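Local coordinates for putative S-adenosyl-L-methionine-dependent Methyltransferase (Methanococcus maripaludis, PDB 3DLC), which binds S-adenosylmethionine and probably transfers its methyl group to an acceptor, perhaps a sterol-like one, at residues A[138-149]-A[205-215]. Sequence-based numbering, arbitrary orientation. Where two conformers were deposited one is given.
Sequences LKSGGKTYIGGG and EGFWIIISKTD
Leu138, just past the end of helix 127-137, offers its carbonyl O to Lys213 NZ (2.7 Å, in the carbonyl plane), while its CD2 lies against the lysine's CB. Lysine suits this spot because its long chain can pass Ser140 before the ammonium reaches Leu138 O, Tyr135 O and Asn110 OD1. In the type II turn Lys139-Gly142, Gly141 takes a positive phi (87°) and its N donates to Lys213 O. Lys143, partly exposed, bends at chi2 and brings NZ to Ser212 OG (2.8 Å).

At Thr144 the side chain joins the strand pairing: N donates to Ile211 O, while OG1, placed between backbone N and carbonyl carbon (chi1 77°), accepts a nearly straight bond from Ile211 N (2.9 Å) and donates to Ile209 O from above its carbonyl plane.

The Tyr145 ring forms an offset stack on the five-membered ring of Trp208, centroids 4.1 Å apart and planes at 15°. Trp208 NE1 also donates to Glu205 O, fixing the ring's rotation. Ile146 N reaches Ile209 O from the face opposite Thr144 OG1, so two donors hold it, and Ile146 O accepts from Ile209 N. Gly147 lacks a CB that would hit the facing backbone. With Gly148 it lies over the indole's other face, Gly148 CA making a CH-pi contact, and Gly148 exchanges two backbone bonds with Phe207. With an alanine in place of Trp208, the space between Tyr145 and the glycines would probably open and Glu205 O would lose its NE1 donor.

Strands 142-148 and 206-211 pair antiparallel, the reversed seventh strand beside the fifth that marks the Rossmann-like fold of class I methyltransferases, with Trp208 beside the S-adenosylmethionine-binding Arg118.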
loop_
_atom_site.group_PDB
_atom_site.type_symbol
_atom_site.label_atom_id
_atom_site.label_comp_id
_atom_site.label_asym_id
_atom_site.label_seq_id
_atom_site.Cartn_x
_atom_site.Cartn_y
_atom_site.Cartn_z
ATOM N N LEU A 138 -3.816 -7.131 -12.349
ATOM C CA LEU A 138 -4.902 -6.170 -12.466
ATOM C C LEU A 138 -5.871 -6.609 -13.571
ATOM O O LEU A 138 -5.455 -6.955 -14.675
ATOM C CB LEU A 138 -4.296 -4.785 -12.793
ATOM C CG LEU A 138 -5.222 -3.577 -12.761
ATOM C CD1 LEU A 138 -5.874 -3.416 -11.377
ATOM C CD2 LEU A 138 -4.429 -2.315 -13.134
ATOM N N LYS A 139 -7.157 -6.565 -13.249
ATOM C CA LYS A 139 -8.207 -6.869 -14.198
ATOM C C LYS A 139 -8.361 -5.705 -15.178
ATOM O O LYS A 139 -8.225 -4.537 -14.817
ATOM C CB LYS A 139 -9.541 -7.109 -13.459
ATOM C CG LYS A 139 -10.603 -7.746 -14.325
ATOM C CD LYS A 139 -11.926 -7.898 -13.548
ATOM C CE LYS A 139 -11.765 -8.733 -12.324
ATOM N NZ LYS A 139 -13.115 -8.924 -11.730
ATOM N N SER A 140 -8.655 -6.039 -16.427
ATOM C CA SER A 140 -8.985 -5.022 -17.415
ATOM C C SER A 140 -10.124 -4.179 -16.840
ATOM O O SER A 140 -11.155 -4.696 -16.406
ATOM C CB SER A 140 -9.380 -5.673 -18.744
ATOM O OG SER A 140 -9.643 -4.706 -19.734
ATOM N N GLY A 141 -9.945 -2.870 -16.876
ATOM C CA GLY A 141 -10.849 -1.917 -16.249
ATOM C C GLY A 141 -10.554 -1.636 -14.790
ATOM O O GLY A 141 -11.171 -0.783 -14.196
ATOM N N GLY A 142 -9.597 -2.356 -14.229
ATOM C CA GLY A 142 -9.171 -2.196 -12.848
ATOM C C GLY A 142 -8.367 -0.936 -12.610
ATOM O O GLY A 142 -7.830 -0.344 -13.543
ATOM N N LYS A 143 -8.217 -0.597 -11.325
ATOM C CA LYS A 143 -7.509 0.605 -10.875
ATOM C C LYS A 143 -6.494 0.274 -9.791
ATOM O O LYS A 143 -6.678 -0.691 -9.041
ATOM C CB LYS A 143 -8.491 1.640 -10.279
ATOM C CG LYS A 143 -9.612 2.108 -11.203
ATOM C CD LYS A 143 -9.112 3.019 -12.280
ATOM C CE LYS A 143 -10.247 3.519 -13.155
ATOM N NZ LYS A 143 -9.780 4.450 -14.172
ATOM N N THR A 144 -5.454 1.099 -9.695
ATOM C CA THR A 144 -4.509 1.018 -8.586
ATOM C C THR A 144 -4.485 2.325 -7.795
ATOM O O THR A 144 -4.876 3.379 -8.274
ATOM C CB THR A 144 -3.057 0.676 -9.018
ATOM O OG1 THR A 144 -2.394 1.815 -9.591
ATOM C CG2 THR A 144 -3.009 -0.446 -10.017
ATOM N N TYR A 145 -3.960 2.229 -6.572
ATOM C CA TYR A 145 -3.749 3.394 -5.697
ATOM C C TYR A 145 -2.573 2.991 -4.814
ATOM O O TYR A 145 -2.731 2.429 -3.738
ATOM C CB TYR A 145 -5.013 3.677 -4.915
ATOM C CG TYR A 145 -5.081 5.038 -4.250
ATOM C CD1 TYR A 145 -5.486 6.165 -4.947
ATOM C CD2 TYR A 145 -4.825 5.189 -2.899
ATOM C CE1 TYR A 145 -5.631 7.377 -4.334
ATOM C CE2 TYR A 145 -4.976 6.407 -2.280
ATOM C CZ TYR A 145 -5.378 7.503 -2.998
ATOM O OH TYR A 145 -5.528 8.694 -2.333
ATOM N N ILE A 146 -1.376 3.266 -5.340
ATOM C CA ILE A 146 -0.105 2.742 -4.780
ATOM C C ILE A 146 0.812 3.891 -4.450
ATOM O O ILE A 146 1.198 4.679 -5.322
ATOM C CB ILE A 146 0.564 1.796 -5.809
ATOM C CG1 ILE A 146 -0.322 0.559 -6.027
ATOM C CG2 ILE A 146 1.986 1.453 -5.392
ATOM C CD1 ILE A 146 0.035 -0.238 -7.248
ATOM N N GLY A 147 1.170 4.025 -3.176
ATOM C CA GLY A 147 1.969 5.186 -2.799
ATOM C C GLY A 147 2.076 5.308 -1.311
ATOM O O GLY A 147 2.319 4.308 -0.622
ATOM N N GLY A 148 1.880 6.510 -0.815
ATOM C CA GLY A 148 1.932 6.756 0.625
ATOM C C GLY A 148 1.358 8.086 0.993
ATOM O O GLY A 148 1.123 8.910 0.143
ATOM N N GLY A 149 1.117 8.282 2.275
ATOM C CA GLY A 149 0.536 9.509 2.743
ATOM C C GLY A 149 -0.338 9.288 3.954
ATOM O O GLY A 149 -0.383 8.211 4.552
ATOM N N GLU A 205 -3.249 14.532 0.159
ATOM C CA GLU A 205 -3.602 13.188 0.583
ATOM C C GLU A 205 -2.452 12.222 0.452
ATOM O O GLU A 205 -2.506 11.084 0.912
ATOM C CB GLU A 205 -4.773 12.663 -0.225
ATOM C CG GLU A 205 -4.451 12.409 -1.690
ATOM C CD GLU A 205 -4.782 13.548 -2.643
ATOM O OE1 GLU A 205 -4.476 14.774 -2.415
ATOM O OE2 GLU A 205 -5.355 13.186 -3.692
ATOM N N GLY A 206 -1.405 12.703 -0.183
ATOM C CA GLY A 206 -0.162 11.933 -0.363
ATOM C C GLY A 206 0.302 11.831 -1.808
ATOM O O GLY A 206 -0.065 12.659 -2.656
ATOM N N PHE A 207 1.122 10.810 -2.048
ATOM C CA PHE A 207 1.703 10.473 -3.363
ATOM C C PHE A 207 1.076 9.144 -3.765
ATOM O O PHE A 207 1.198 8.170 -3.022
ATOM C CB PHE A 207 3.216 10.305 -3.237
ATOM C CG PHE A 207 3.835 9.593 -4.424
ATOM C CD1 PHE A 207 4.062 10.248 -5.619
ATOM C CD2 PHE A 207 4.138 8.265 -4.373
ATOM C CE1 PHE A 207 4.592 9.568 -6.697
ATOM C CE2 PHE A 207 4.686 7.590 -5.469
ATOM C CZ PHE A 207 4.903 8.248 -6.603
ATOM N N TRP A 208 0.433 9.071 -4.939
ATOM C CA TRP A 208 -0.271 7.842 -5.331
ATOM C C TRP A 208 -0.179 7.621 -6.832
ATOM O O TRP A 208 -0.393 8.529 -7.633
ATOM C CB TRP A 208 -1.734 7.882 -4.897
ATOM C CG TRP A 208 -1.888 8.126 -3.418
ATOM C CD1 TRP A 208 -2.084 9.327 -2.802
ATOM C CD2 TRP A 208 -1.787 7.163 -2.380
ATOM N NE1 TRP A 208 -2.127 9.157 -1.444
ATOM C CE2 TRP A 208 -1.947 7.836 -1.157
ATOM C CE3 TRP A 208 -1.582 5.788 -2.362
ATOM C CZ2 TRP A 208 -1.934 7.165 0.075
ATOM C CZ3 TRP A 208 -1.576 5.112 -1.130
ATOM C CH2 TRP A 208 -1.743 5.812 0.056
ATOM N N ILE A 209 0.110 6.366 -7.182
ATOM C CA ILE A 209 0.201 5.875 -8.547
ATOM C C ILE A 209 -1.095 5.166 -8.881
ATOM O O ILE A 209 -1.457 4.181 -8.238
ATOM C CB ILE A 209 1.402 4.926 -8.672
ATOM C CG1 ILE A 209 2.724 5.636 -8.341
ATOM C CG2 ILE A 209 1.431 4.282 -10.055
ATOM C CD1 ILE A 209 3.874 4.679 -7.993
ATOM N N ILE A 210 -1.769 5.673 -9.913
ATOM C CA ILE A 210 -3.114 5.233 -10.283
ATOM C C ILE A 210 -3.138 4.764 -11.735
ATOM O O ILE A 210 -3.322 5.536 -12.692
ATOM C CB ILE A 210 -4.126 6.390 -10.086
ATOM C CG1 ILE A 210 -4.073 6.889 -8.644
ATOM C CG2 ILE A 210 -5.542 5.949 -10.467
ATOM C CD1 ILE A 210 -4.875 8.140 -8.350
ATOM N N ILE A 211 -2.905 3.475 -11.897
ATOM C CA ILE A 211 -2.884 2.833 -13.195
ATOM C C ILE A 211 -4.291 2.369 -13.519
ATOM O O ILE A 211 -4.991 1.840 -12.674
ATOM C CB ILE A 211 -1.927 1.631 -13.176
ATOM C CG1 ILE A 211 -0.482 2.111 -12.935
ATOM C CG2 ILE A 211 -2.032 0.812 -14.468
ATOM C CD1 ILE A 211 0.453 1.018 -12.402
ATOM N N SER A 212 -4.661 2.513 -14.786
ATOM C CA SER A 212 -5.896 1.968 -15.317
ATOM C C SER A 212 -5.561 0.952 -16.363
ATOM O O SER A 212 -4.980 1.314 -17.362
ATOM C CB SER A 212 -6.710 3.031 -16.020
ATOM O OG SER A 212 -7.232 3.951 -15.121
ATOM N N LYS A 213 -5.973 -0.292 -16.231
ATOM C CA LYS A 213 -5.702 -1.247 -17.270
ATOM C C LYS A 213 -6.750 -1.127 -18.324
ATOM O O LYS A 213 -7.939 -1.292 -18.091
ATOM C CB LYS A 213 -5.658 -2.679 -16.735
ATOM C CG LYS A 213 -5.397 -3.679 -17.866
ATOM C CD LYS A 213 -5.324 -5.161 -17.498
ATOM C CE LYS A 213 -3.963 -5.584 -17.167
ATOM N NZ LYS A 213 -3.758 -7.018 -16.823
ATOM N N THR A 214 -6.298 -0.847 -19.517
ATOM C CA THR A 214 -7.186 -0.627 -20.627
ATOM C C THR A 214 -6.589 -1.238 -21.873
ATOM O O THR A 214 -5.404 -1.485 -21.950
ATOM C CB THR A 214 -7.443 0.893 -20.785
ATOM O OG1 THR A 214 -8.624 1.130 -21.558
ATOM C CG2 THR A 214 -6.214 1.658 -21.354
ATOM N N ASP A 215 -7.423 -1.451 -22.876
ATOM C CA ASP A 215 -6.967 -1.990 -24.159
ATOM C C ASP A 215 -5.887 -1.042 -24.700
ATOM O O ASP A 215 -6.118 0.153 -24.844
ATOM C CB ASP A 215 -8.123 -2.129 -25.125
ATOM C CG ASP A 215 -9.105 -3.239 -24.741
ATOM O OD1 ASP A 215 -8.732 -4.178 -23.987
ATOM O OD2 ASP A 215 -10.259 -3.165 -25.210
HETATM O O HOH W 1 -5.284 9.211 0.377
#